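Local coordinates for uncharacterized protein (Pseudomonas aeruginosa UCBPP-PA14, PDB 3FD9), which acts as the transcriptional antiactivator ExsD, probably silencing the type III secretion regulon by disrupting self-association and DNA binding of the activator ExsA, at residues 55-60 with 87-92; 97-102 with 221-226; 108-113 with 243-248; 235-240 with 250-255. All blocks are in the same frame, centred on the assembly; numbering follows the deposited sequence.

Contact 1. Residues 55-60 with 87-92; sequences QQRLAR and LGDRVN
Arg57 and Asp89 form a buried salt bridge that ties helix 52-60 to the segment leading into strand 90-92, one of two strands in the small parallel sheet of this mostly helical protein. The shorter of its approaches runs from Arg57 NH1 to Asp89 OD1, 2.7 Å, with the oxygen at the edge of the guanidinium and near its plane. The same NH1 also lies 3.1 Å from Asp89 OD2; one nitrogen thus faces both oxygens and the planes are 63° apart, so this is not the coplanar pairing of two nitrogens with two oxygens. Arginine suits the place because its long chain can bend about its CG-CD bond (chi3 70°) and still offer N-H groups in other directions: NE bonds to the carbonyl of Leu62, and NH2 more weakly to that of Ala63. Aspartate gives two acceptor oxygens on a short stem, OD1 for the arginine and OD2 for Trp53. Glu68 lies near both partners, making a long, weak ion pair with Arg57 and bringing a like charge close to Asp89. Asp89 is also held from one turn earlier in helix 52-60, where Trp53 NE1 donates to Asp89 OD2.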
# COMPACT_ATOMS: atom_id res chain seq x y z
N GLN A 55 -13.80 1.98 -11.98
CA GLN A 55 -14.22 2.97 -10.99
C GLN A 55 -14.99 2.32 -9.84
O GLN A 55 -14.89 2.73 -8.69
CB GLN A 55 -15.09 4.05 -11.64
CG GLN A 55 -14.35 4.95 -12.62
CD GLN A 55 -13.45 5.93 -11.91
OE1 GLN A 55 -13.57 6.15 -10.70
NE2 GLN A 55 -12.54 6.54 -12.67
N GLN A 56 -15.77 1.30 -10.19
CA GLN A 56 -16.55 0.54 -9.23
C GLN A 56 -15.61 -0.23 -8.31
O GLN A 56 -15.77 -0.22 -7.09
CB GLN A 56 -17.48 -0.42 -9.98
CG GLN A 56 -18.29 -1.40 -9.14
CD GLN A 56 -19.37 -2.12 -9.95
OE1 GLN A 56 -20.36 -1.50 -10.37
NE2 GLN A 56 -19.19 -3.42 -10.18
N ARG A 57 -14.62 -0.88 -8.90
CA ARG A 57 -13.64 -1.61 -8.10
C ARG A 57 -12.87 -0.67 -7.19
O ARG A 57 -12.62 -1.00 -6.03
CB ARG A 57 -12.70 -2.42 -8.99
CG ARG A 57 -13.42 -3.56 -9.69
CD ARG A 57 -12.47 -4.56 -10.28
NE ARG A 57 -11.79 -5.33 -9.23
CZ ARG A 57 -11.95 -6.63 -9.03
NH1 ARG A 57 -12.76 -7.34 -9.80
NH2 ARG A 57 -11.28 -7.23 -8.05
N LEU A 58 -12.51 0.51 -7.69
CA LEU A 58 -11.82 1.49 -6.85
C LEU A 58 -12.65 1.85 -5.61
O LEU A 58 -12.19 1.71 -4.47
CB LEU A 58 -11.48 2.75 -7.65
CG LEU A 58 -10.88 3.93 -6.87
CD1 LEU A 58 -9.63 3.52 -6.13
CD2 LEU A 58 -10.56 5.10 -7.80
N ALA A 59 -13.87 2.30 -5.85
CA ALA A 59 -14.77 2.69 -4.77
C ALA A 59 -14.98 1.57 -3.74
O ALA A 59 -15.17 1.83 -2.55
CB ALA A 59 -16.11 3.13 -5.33
N ARG A 60 -14.92 0.33 -4.19
CA ARG A 60 -15.21 -0.80 -3.33
C ARG A 60 -13.95 -1.38 -2.70
O ARG A 60 -14.03 -2.23 -1.81
CB ARG A 60 -15.99 -1.87 -4.10
CG ARG A 60 -17.33 -1.34 -4.63
CD ARG A 60 -18.10 -2.37 -5.44
NE ARG A 60 -19.42 -1.87 -5.82
CZ ARG A 60 -20.30 -2.57 -6.53
NH1 ARG A 60 -20.01 -3.79 -6.95
NH2 ARG A 60 -21.48 -2.05 -6.83
N LEU A 87 -15.95 -5.15 -19.83
CA LEU A 87 -15.30 -5.58 -18.60
C LEU A 87 -16.32 -5.92 -17.53
O LEU A 87 -17.26 -5.16 -17.30
CB LEU A 87 -14.37 -4.48 -18.08
CG LEU A 87 -13.14 -4.21 -18.94
CD1 LEU A 87 -12.43 -2.96 -18.46
CD2 LEU A 87 -12.23 -5.40 -18.91
N GLY A 88 -16.13 -7.06 -16.88
CA GLY A 88 -16.96 -7.44 -15.75
C GLY A 88 -16.26 -8.54 -14.97
O GLY A 88 -15.19 -9.01 -15.36
N ASP A 89 -16.87 -8.96 -13.87
CA ASP A 89 -16.33 -10.02 -13.05
C ASP A 89 -17.28 -11.20 -13.00
O ASP A 89 -18.48 -11.02 -13.15
CB ASP A 89 -16.07 -9.52 -11.64
CG ASP A 89 -15.05 -8.41 -11.60
OD1 ASP A 89 -13.85 -8.69 -11.84
OD2 ASP A 89 -15.45 -7.26 -11.31
N ARG A 90 -16.73 -12.39 -12.81
CA ARG A 90 -17.53 -13.56 -12.51
C ARG A 90 -17.46 -13.70 -11.00
O ARG A 90 -16.38 -13.90 -10.45
CB ARG A 90 -16.96 -14.80 -13.19
CG ARG A 90 -16.44 -14.57 -14.60
CD ARG A 90 -17.51 -14.81 -15.65
NE ARG A 90 -18.01 -16.18 -15.64
CZ ARG A 90 -18.86 -16.68 -16.54
NH1 ARG A 90 -19.30 -15.92 -17.53
NH2 ARG A 90 -19.26 -17.95 -16.44
N VAL A 91 -18.60 -13.60 -10.33
CA VAL A 91 -18.61 -13.46 -8.89
C VAL A 91 -19.38 -14.59 -8.22
O VAL A 91 -20.55 -14.81 -8.50
CB VAL A 91 -19.24 -12.13 -8.46
CG1 VAL A 91 -19.12 -11.98 -6.95
CG2 VAL A 91 -18.56 -10.97 -9.17
N ASN A 92 -18.71 -15.29 -7.31
CA ASN A 92 -19.35 -16.39 -6.60
C ASN A 92 -19.94 -15.92 -5.29
O ASN A 92 -19.22 -15.73 -4.31
CB ASN A 92 -18.36 -17.51 -6.34
CG ASN A 92 -19.02 -18.73 -5.75
OD1 ASN A 92 -20.24 -18.79 -5.63
ND2 ASN A 92 -18.21 -19.72 -5.38

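Contact 2. Residues 97-102 with 221-226; sequences QSMIDW and QPLCRL
Met99, modelled as selenomethionine, meets Leu223 and Leu226 in an apolar junction between helix 96-115 and the C-terminal end of helix 217-223 with the turn that follows. The three side chains are set at different attitudes. Met99 and Leu223 lie obliquely across each other, and the selenium faces the fork of the leucine: Met99 SE is 3.9 Å from Leu223 CD1 and nearly as close to Leu223 CD2. With Leu226 the approach is instead tip to tip, Met99 CE reaching Leu226 CD1 at 3.9 Å. One flexible chain can serve both leucines because it bends at its second and third torsions (chi2 70°), which leaves SE against one partner and swings the terminal methyl to the other. Leucine fits both positions: Leu223 presents two methyls on the last turn of its helix, while Leu226, past the turn, extends one from the loop. Leu200 and Leu206 also pack on Met99, and Leu93 and Trp254 on Leu226; all three side chains are buried. On another side of helix 96-115 the chemistry is polar. There, within one turn of Met99, Asp101 makes a salt bridge with Arg31 of the second subunit. The carboxylate is steadied from one turn earlier by Gln97, whose NE2 donates an almost straight bond to Asp101 OD2 (3.2 Å, 171° at the hydrogen), with that oxygen in the plane of the glutamine amide.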
# COMPACT_ATOMS: atom_id res chain seq x y z
N GLN A 97 -17.39 -13.06 1.61
CA GLN A 97 -16.68 -11.84 1.29
C GLN A 97 -17.20 -11.27 -0.02
O GLN A 97 -17.27 -10.05 -0.20
CB GLN A 97 -15.19 -12.12 1.15
CG GLN A 97 -14.35 -10.87 1.28
CD GLN A 97 -14.59 -10.18 2.61
OE1 GLN A 97 -14.46 -10.81 3.69
NE2 GLN A 97 -14.93 -8.89 2.56
N SER A 98 -17.53 -12.16 -0.95
CA SER A 98 -18.03 -11.75 -2.25
C SER A 98 -19.48 -11.28 -2.15
O SER A 98 -19.87 -10.32 -2.80
CB SER A 98 -17.91 -12.90 -3.25
OG SER A 98 -16.57 -13.05 -3.68
N MSE A 99 -20.25 -11.96 -1.33
CA MSE A 99 -21.62 -11.56 -1.06
C MSE A 99 -21.67 -10.14 -0.50
O MSE A 99 -22.58 -9.37 -0.79
CB MSE A 99 -22.27 -12.54 -0.09
CG MSE A 99 -23.62 -12.08 0.43
SE MSE A 99 -25.00 -12.13 -0.96
CE MSE A 99 -25.30 -14.09 -1.00
N ILE A 100 -20.66 -9.79 0.30
CA ILE A 100 -20.64 -8.52 1.00
C ILE A 100 -20.20 -7.38 0.11
O ILE A 100 -20.79 -6.30 0.14
CB ILE A 100 -19.69 -8.57 2.21
CG1 ILE A 100 -20.24 -9.49 3.30
CG2 ILE A 100 -19.46 -7.18 2.76
CD1 ILE A 100 -19.21 -9.86 4.36
N ASP A 101 -19.15 -7.60 -0.66
CA ASP A 101 -18.53 -6.52 -1.40
C ASP A 101 -19.26 -6.21 -2.68
O ASP A 101 -19.15 -5.11 -3.21
CB ASP A 101 -17.08 -6.87 -1.72
CG ASP A 101 -16.20 -6.83 -0.50
OD1 ASP A 101 -16.37 -5.91 0.33
OD2 ASP A 101 -15.34 -7.73 -0.37
N TRP A 102 -19.98 -7.21 -3.20
CA TRP A 102 -20.64 -7.08 -4.47
C TRP A 102 -22.14 -6.85 -4.33
O TRP A 102 -22.78 -6.36 -5.25
CB TRP A 102 -20.35 -8.29 -5.36
CG TRP A 102 -19.20 -8.05 -6.31
CD1 TRP A 102 -19.24 -7.37 -7.50
CD2 TRP A 102 -17.84 -8.47 -6.14
NE1 TRP A 102 -17.99 -7.35 -8.07
CE2 TRP A 102 -17.11 -8.01 -7.26
CE3 TRP A 102 -17.17 -9.19 -5.15
CZ2 TRP A 102 -15.75 -8.25 -7.42
CZ3 TRP A 102 -15.81 -9.43 -5.31
CH2 TRP A 102 -15.12 -8.96 -6.43
N GLN A 221 -35.73 -12.05 -2.27
CA GLN A 221 -36.32 -13.31 -2.71
C GLN A 221 -35.32 -14.17 -3.50
O GLN A 221 -35.02 -15.29 -3.09
CB GLN A 221 -37.63 -13.07 -3.47
CG GLN A 221 -37.89 -14.02 -4.63
CD GLN A 221 -38.36 -15.40 -4.19
OE1 GLN A 221 -38.84 -15.58 -3.06
NE2 GLN A 221 -38.24 -16.38 -5.08
N PRO A 222 -34.77 -13.64 -4.61
CA PRO A 222 -33.79 -14.41 -5.39
C PRO A 222 -32.50 -14.64 -4.63
O PRO A 222 -31.85 -15.66 -4.83
CB PRO A 222 -33.50 -13.50 -6.59
CG PRO A 222 -34.59 -12.49 -6.60
CD PRO A 222 -35.01 -12.31 -5.19
N LEU A 223 -32.12 -13.70 -3.78
CA LEU A 223 -30.83 -13.78 -3.10
C LEU A 223 -30.78 -15.01 -2.19
O LEU A 223 -29.74 -15.66 -2.05
CB LEU A 223 -30.55 -12.49 -2.31
CG LEU A 223 -29.09 -12.25 -1.94
CD1 LEU A 223 -28.25 -12.03 -3.18
CD2 LEU A 223 -28.95 -11.06 -1.01
N CYS A 224 -31.91 -15.34 -1.58
CA CYS A 224 -31.97 -16.43 -0.62
C CYS A 224 -32.22 -17.76 -1.30
O CYS A 224 -32.44 -18.77 -0.62
CB CYS A 224 -33.06 -16.18 0.41
SG CYS A 224 -32.75 -14.75 1.42
N ARG A 225 -32.20 -17.77 -2.63
CA ARG A 225 -32.47 -18.99 -3.37
C ARG A 225 -31.40 -19.23 -4.40
O ARG A 225 -31.60 -19.97 -5.36
CB ARG A 225 -33.83 -18.91 -4.06
CG ARG A 225 -34.94 -18.46 -3.14
CD ARG A 225 -36.22 -19.22 -3.41
NE ARG A 225 -36.21 -20.52 -2.73
CZ ARG A 225 -36.04 -21.69 -3.34
NH1 ARG A 225 -35.86 -21.73 -4.66
NH2 ARG A 225 -36.05 -22.81 -2.64
N LEU A 226 -30.25 -18.60 -4.22
CA LEU A 226 -29.20 -18.72 -5.21
C LEU A 226 -28.93 -20.18 -5.54
O LEU A 226 -28.77 -20.54 -6.72
CB LEU A 226 -27.93 -18.02 -4.72
CG LEU A 226 -28.05 -16.50 -4.71
CD1 LEU A 226 -26.82 -15.85 -4.12
CD2 LEU A 226 -28.29 -16.01 -6.13

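Contact 3. Residues 108-113 with 243-248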
# COMPACT_ATOMS: atom_id res chain seq x y z
N TYR A 108 -26.77 -1.59 0.27
CA TYR A 108 -27.08 -0.80 1.45
C TYR A 108 -26.82 0.68 1.22
O TYR A 108 -27.55 1.52 1.71
CB TYR A 108 -26.29 -1.27 2.67
CG TYR A 108 -26.70 -0.55 3.93
CD1 TYR A 108 -27.62 -1.13 4.81
CD2 TYR A 108 -26.20 0.70 4.24
CE1 TYR A 108 -28.02 -0.47 5.97
CE2 TYR A 108 -26.59 1.37 5.38
CZ TYR A 108 -27.49 0.78 6.25
OH TYR A 108 -27.87 1.43 7.39
N GLY A 109 -25.78 0.98 0.46
CA GLY A 109 -25.50 2.36 0.10
C GLY A 109 -26.63 2.91 -0.74
O GLY A 109 -27.05 4.05 -0.57
N TRP A 110 -27.13 2.09 -1.65
CA TRP A 110 -28.27 2.46 -2.47
C TRP A 110 -29.52 2.65 -1.62
O TRP A 110 -30.15 3.70 -1.65
CB TRP A 110 -28.50 1.42 -3.57
CG TRP A 110 -29.65 1.73 -4.43
CD1 TRP A 110 -29.64 2.47 -5.58
CD2 TRP A 110 -31.01 1.33 -4.23
NE1 TRP A 110 -30.91 2.55 -6.10
CE2 TRP A 110 -31.77 1.85 -5.29
CE3 TRP A 110 -31.65 0.56 -3.25
CZ2 TRP A 110 -33.13 1.64 -5.40
CZ3 TRP A 110 -33.01 0.36 -3.36
CH2 TRP A 110 -33.74 0.90 -4.42
N TRP A 111 -29.88 1.63 -0.84
CA TRP A 111 -31.02 1.74 0.07
C TRP A 111 -30.93 3.04 0.85
O TRP A 111 -31.83 3.87 0.81
CB TRP A 111 -31.04 0.57 1.04
CG TRP A 111 -32.17 0.62 2.02
CD1 TRP A 111 -33.49 0.47 1.76
CD2 TRP A 111 -32.07 0.84 3.43
NE1 TRP A 111 -34.23 0.57 2.91
CE2 TRP A 111 -33.37 0.80 3.96
CE3 TRP A 111 -31.00 1.06 4.31
CZ2 TRP A 111 -33.64 0.98 5.31
CZ3 TRP A 111 -31.26 1.23 5.65
CH2 TRP A 111 -32.57 1.19 6.14
N GLU A 112 -29.82 3.22 1.55
CA GLU A 112 -29.57 4.43 2.31
C GLU A 112 -29.98 5.72 1.57
O GLU A 112 -30.54 6.63 2.17
CB GLU A 112 -28.09 4.49 2.64
CG GLU A 112 -27.73 5.41 3.76
CD GLU A 112 -26.24 5.49 3.93
OE1 GLU A 112 -25.52 5.63 2.91
OE2 GLU A 112 -25.78 5.39 5.09
N SER A 113 -29.67 5.78 0.27
CA SER A 113 -29.94 6.96 -0.55
C SER A 113 -31.42 7.25 -0.70
O SER A 113 -31.81 8.40 -0.84
CB SER A 113 -29.34 6.81 -1.94
OG SER A 113 -27.92 6.76 -1.89
N ARG A 243 -30.15 -0.66 -11.34
CA ARG A 243 -29.95 0.37 -10.33
C ARG A 243 -28.49 0.78 -10.31
O ARG A 243 -28.02 1.46 -9.39
CB ARG A 243 -30.40 -0.15 -8.96
CG ARG A 243 -31.82 0.19 -8.63
CD ARG A 243 -32.40 -0.75 -7.60
NE ARG A 243 -33.09 -1.87 -8.22
CZ ARG A 243 -34.42 -1.99 -8.28
NH1 ARG A 243 -35.20 -1.06 -7.75
NH2 ARG A 243 -34.95 -3.05 -8.87
N ASN A 244 -27.76 0.37 -11.34
CA ASN A 244 -26.39 0.80 -11.49
C ASN A 244 -25.52 0.34 -10.32
O ASN A 244 -24.60 1.05 -9.90
CB ASN A 244 -26.35 2.32 -11.62
CG ASN A 244 -25.04 2.83 -12.16
OD1 ASN A 244 -24.49 2.27 -13.11
ND2 ASN A 244 -24.53 3.90 -11.55
N LEU A 245 -25.81 -0.85 -9.80
CA LEU A 245 -25.00 -1.43 -8.73
C LEU A 245 -24.12 -2.55 -9.25
O LEU A 245 -23.40 -3.19 -8.48
CB LEU A 245 -25.87 -1.92 -7.57
CG LEU A 245 -26.81 -0.87 -6.99
CD1 LEU A 245 -27.71 -1.52 -5.94
CD2 LEU A 245 -26.07 0.32 -6.41
N CYS A 246 -24.18 -2.80 -10.55
CA CYS A 246 -23.19 -3.66 -11.17
C CYS A 246 -23.09 -3.36 -12.66
O CYS A 246 -23.79 -2.49 -13.19
CB CYS A 246 -23.47 -5.14 -10.91
SG CYS A 246 -24.85 -5.81 -11.84
N GLN A 247 -22.20 -4.08 -13.34
CA GLN A 247 -21.91 -3.81 -14.74
C GLN A 247 -22.73 -4.73 -15.61
O GLN A 247 -23.22 -5.75 -15.14
CB GLN A 247 -20.42 -3.99 -15.03
CG GLN A 247 -19.54 -3.06 -14.22
CD GLN A 247 -20.03 -1.63 -14.26
OE1 GLN A 247 -19.98 -0.97 -15.29
NE2 GLN A 247 -20.50 -1.13 -13.12
N ALA A 248 -22.90 -4.35 -16.87
CA ALA A 248 -23.66 -5.17 -17.79
C ALA A 248 -23.10 -6.57 -17.79
O ALA A 248 -23.85 -7.54 -17.75
CB ALA A 248 -23.64 -4.57 -19.18
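An arginine lies over the indole of Trp110 with its aliphatic part rather than its charge. Arg243 CD sits 3.8 Å from the centre of the six-membered ring, over the face and 29° off the ring normal, a CH-pi contact displaced toward the rim, where CD comes nearest to Trp110 CZ2. The guanidinium plane stands almost perpendicular to the ring, 87° away, and is not stacked on it. A bend at chi3 turns the charged end so that NE bonds to the carbonyl of Trp239, whose indole also makes a cation-pi contact with Arg243 and an edge-to-face contact with Trp110. Arginine is apt here because its methylenes can cover an aromatic surface while its polar end serves another partner. Leu245 approaches the base of the tryptophan, its chain crossing that of Trp110 at about a right angle, and both its methyls, CD1 and CD2, lie 3.9 Å from Trp110 CB. A broad indole thus bridges helix 96-115 and the loop after helix 232-241. On the former, Glu112 forms salt bridges with Arg123 and with Arg38 of the second subunit. The bend that presents Arg243 and Leu245 on the same side is the C-terminal end of helix 232-241: Asn244, at the positive phi that asparagine tolerates well, is the C-prime residue, Asn244 N bonds to His241 O and Leu245 N to Leu240 O, the pattern of a Schellman motif.

Contact 4. Residues 235-240 with 250-255; sequences AVQAWL and DHFYWQ
Gln237 NE2 donates to the backbone carbonyl of Asp250, 3.1 Å from NE2 to O, in the one hydrogen bond that joins these two segments. The bond is bent, 139° at the hydrogen; the donor lies in the carbonyl plane, while the oxygen sits 26° out of the amide plane of the glutamine. A sharp bend at the second torsion of Gln237 (chi2 -88°) turns the amide toward the carbonyl and leaves its methylenes against Phe252. Glutamine suits this boundary because it combines a polar end with an apolar stem: its CG approaches the rim of the phenyl ring, 3.6 Å from Phe252 CD2. Here helix 232-241 packs against strand 251-253, which follows it in the chain and pairs in parallel with strand 90-92 through backbone bonds of His251 and Tyr253. One turn along the helix from Gln237, the Leu240 side chain crosses that of Phe252 at about a right angle, its CD1 3.9 Å from Phe252 CE2 and almost as near to CZ. Val91 of the neighbouring strand also packs on Phe252. The carboxylate of Asp250 is used otherwise: OD1 accepts from the backbone N of Asp89, and OD2 from Gln247 N and Gln56 NE2. Beyond the far rim of the ring lies helix 96-115, where Trp102 CB packs against Phe252 CE1.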
# COMPACT_ATOMS: atom_id res chain seq x y z
N ALA A 235 -31.39 -13.04 -11.65
CA ALA A 235 -32.46 -12.20 -11.13
C ALA A 235 -31.91 -11.15 -10.18
O ALA A 235 -32.42 -10.03 -10.11
CB ALA A 235 -33.51 -13.04 -10.43
N VAL A 236 -30.86 -11.48 -9.43
CA VAL A 236 -30.25 -10.47 -8.58
C VAL A 236 -29.28 -9.65 -9.41
O VAL A 236 -29.08 -8.47 -9.16
CB VAL A 236 -29.55 -11.05 -7.31
CG1 VAL A 236 -30.13 -12.40 -6.94
CG2 VAL A 236 -28.05 -11.13 -7.49
N GLN A 237 -28.69 -10.27 -10.43
CA GLN A 237 -27.85 -9.52 -11.35
C GLN A 237 -28.68 -8.40 -11.96
O GLN A 237 -28.29 -7.24 -11.91
CB GLN A 237 -27.28 -10.42 -12.45
CG GLN A 237 -26.09 -9.83 -13.19
CD GLN A 237 -26.51 -8.99 -14.39
OE1 GLN A 237 -27.68 -8.98 -14.77
NE2 GLN A 237 -25.55 -8.29 -14.99
N ALA A 238 -29.84 -8.75 -12.50
CA ALA A 238 -30.73 -7.79 -13.15
C ALA A 238 -31.17 -6.68 -12.20
O ALA A 238 -31.25 -5.53 -12.59
CB ALA A 238 -31.95 -8.50 -13.70
N TRP A 239 -31.45 -7.05 -10.95
CA TRP A 239 -31.91 -6.08 -9.97
C TRP A 239 -30.84 -5.03 -9.73
O TRP A 239 -31.11 -3.84 -9.74
CB TRP A 239 -32.24 -6.78 -8.65
CG TRP A 239 -33.02 -5.93 -7.71
CD1 TRP A 239 -34.38 -5.81 -7.66
CD2 TRP A 239 -32.50 -5.09 -6.67
NE1 TRP A 239 -34.73 -4.94 -6.66
CE2 TRP A 239 -33.60 -4.49 -6.03
CE3 TRP A 239 -31.22 -4.79 -6.22
CZ2 TRP A 239 -33.46 -3.60 -4.98
CZ3 TRP A 239 -31.07 -3.90 -5.17
CH2 TRP A 239 -32.19 -3.32 -4.56
N LEU A 240 -29.61 -5.49 -9.52
CA LEU A 240 -28.50 -4.60 -9.22
C LEU A 240 -28.23 -3.73 -10.42
O LEU A 240 -28.02 -2.52 -10.30
CB LEU A 240 -27.24 -5.41 -8.90
CG LEU A 240 -27.28 -6.29 -7.65
CD1 LEU A 240 -26.00 -7.12 -7.55
CD2 LEU A 240 -27.46 -5.43 -6.42
N ASP A 250 -21.00 -8.07 -15.56
CA ASP A 250 -20.79 -8.74 -14.28
C ASP A 250 -21.69 -9.97 -14.23
O ASP A 250 -22.89 -9.85 -14.42
CB ASP A 250 -21.14 -7.81 -13.13
CG ASP A 250 -20.00 -6.89 -12.72
OD1 ASP A 250 -18.83 -7.26 -12.96
OD2 ASP A 250 -20.27 -5.81 -12.15
N HIS A 251 -21.11 -11.14 -14.00
CA HIS A 251 -21.89 -12.38 -13.90
C HIS A 251 -21.83 -12.92 -12.49
O HIS A 251 -20.76 -13.13 -11.95
CB HIS A 251 -21.37 -13.43 -14.89
CG HIS A 251 -22.10 -14.74 -14.84
ND1 HIS A 251 -21.54 -15.89 -14.32
CD2 HIS A 251 -23.36 -15.08 -15.23
CE1 HIS A 251 -22.42 -16.88 -14.40
NE2 HIS A 251 -23.52 -16.41 -14.95
N PHE A 252 -22.99 -13.15 -11.88
CA PHE A 252 -23.04 -13.74 -10.55
C PHE A 252 -23.49 -15.20 -10.60
O PHE A 252 -24.15 -15.62 -11.56
CB PHE A 252 -23.98 -12.95 -9.64
CG PHE A 252 -23.57 -11.52 -9.46
CD1 PHE A 252 -22.57 -11.19 -8.57
CD2 PHE A 252 -24.17 -10.52 -10.20
CE1 PHE A 252 -22.18 -9.87 -8.41
CE2 PHE A 252 -23.78 -9.19 -10.04
CZ PHE A 252 -22.78 -8.87 -9.14
N TYR A 253 -23.11 -15.97 -9.59
CA TYR A 253 -23.47 -17.38 -9.54
C TYR A 253 -23.22 -17.96 -8.14
O TYR A 253 -22.63 -17.29 -7.30
CB TYR A 253 -22.71 -18.18 -10.61
CG TYR A 253 -21.23 -18.34 -10.33
CD1 TYR A 253 -20.75 -19.45 -9.64
CD2 TYR A 253 -20.32 -17.38 -10.75
CE1 TYR A 253 -19.39 -19.59 -9.37
CE2 TYR A 253 -18.97 -17.51 -10.48
CZ TYR A 253 -18.51 -18.62 -9.80
OH TYR A 253 -17.17 -18.77 -9.54
N TRP A 254 -23.68 -19.18 -7.91
CA TRP A 254 -23.52 -19.82 -6.60
C TRP A 254 -22.88 -21.20 -6.71
O TRP A 254 -23.31 -22.03 -7.53
CB TRP A 254 -24.87 -19.94 -5.88
CG TRP A 254 -24.76 -20.59 -4.53
CD1 TRP A 254 -24.67 -21.93 -4.26
CD2 TRP A 254 -24.71 -19.92 -3.27
NE1 TRP A 254 -24.57 -22.13 -2.91
CE2 TRP A 254 -24.59 -20.91 -2.28
CE3 TRP A 254 -24.77 -18.58 -2.88
CZ2 TRP A 254 -24.53 -20.61 -0.92
CZ3 TRP A 254 -24.70 -18.28 -1.54
CH2 TRP A 254 -24.58 -19.29 -0.58
N GLN A 255 -21.88 -21.47 -5.89
CA GLN A 255 -21.20 -22.75 -5.91
C GLN A 255 -20.52 -23.05 -4.57
O GLN A 255 -19.59 -22.35 -4.17
CB GLN A 255 -20.16 -22.77 -7.04
CG GLN A 255 -19.61 -24.15 -7.35
CD GLN A 255 -18.39 -24.10 -8.25
OE1 GLN A 255 -17.57 -23.18 -8.16
NE2 GLN A 255 -18.25 -25.10 -9.12

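The four contacts gather where the N-terminal helices, helix 96-115 and the C-terminal segments converge. Contact 1 closes before the others open; contacts 2 and 3 both start on helix 96-115, their centres about 14 Å apart, and interleave along the chain, as do contacts 3 and 4. Contact 4 follows contact 2, whose centre is about 8 Å away, and Pro222 packs on Val236. Contacts 1 and 4 share the two-stranded parallel sheet, which joins strands 90-92 and 251-253 from distant parts of the sequence. Contact 1 also meets contact 3 through Arg60 and Gln56. The C-terminal segments thus pack on the N-terminal region and helix 96-115, and contacts 2 and 3 adjoin the second subunit.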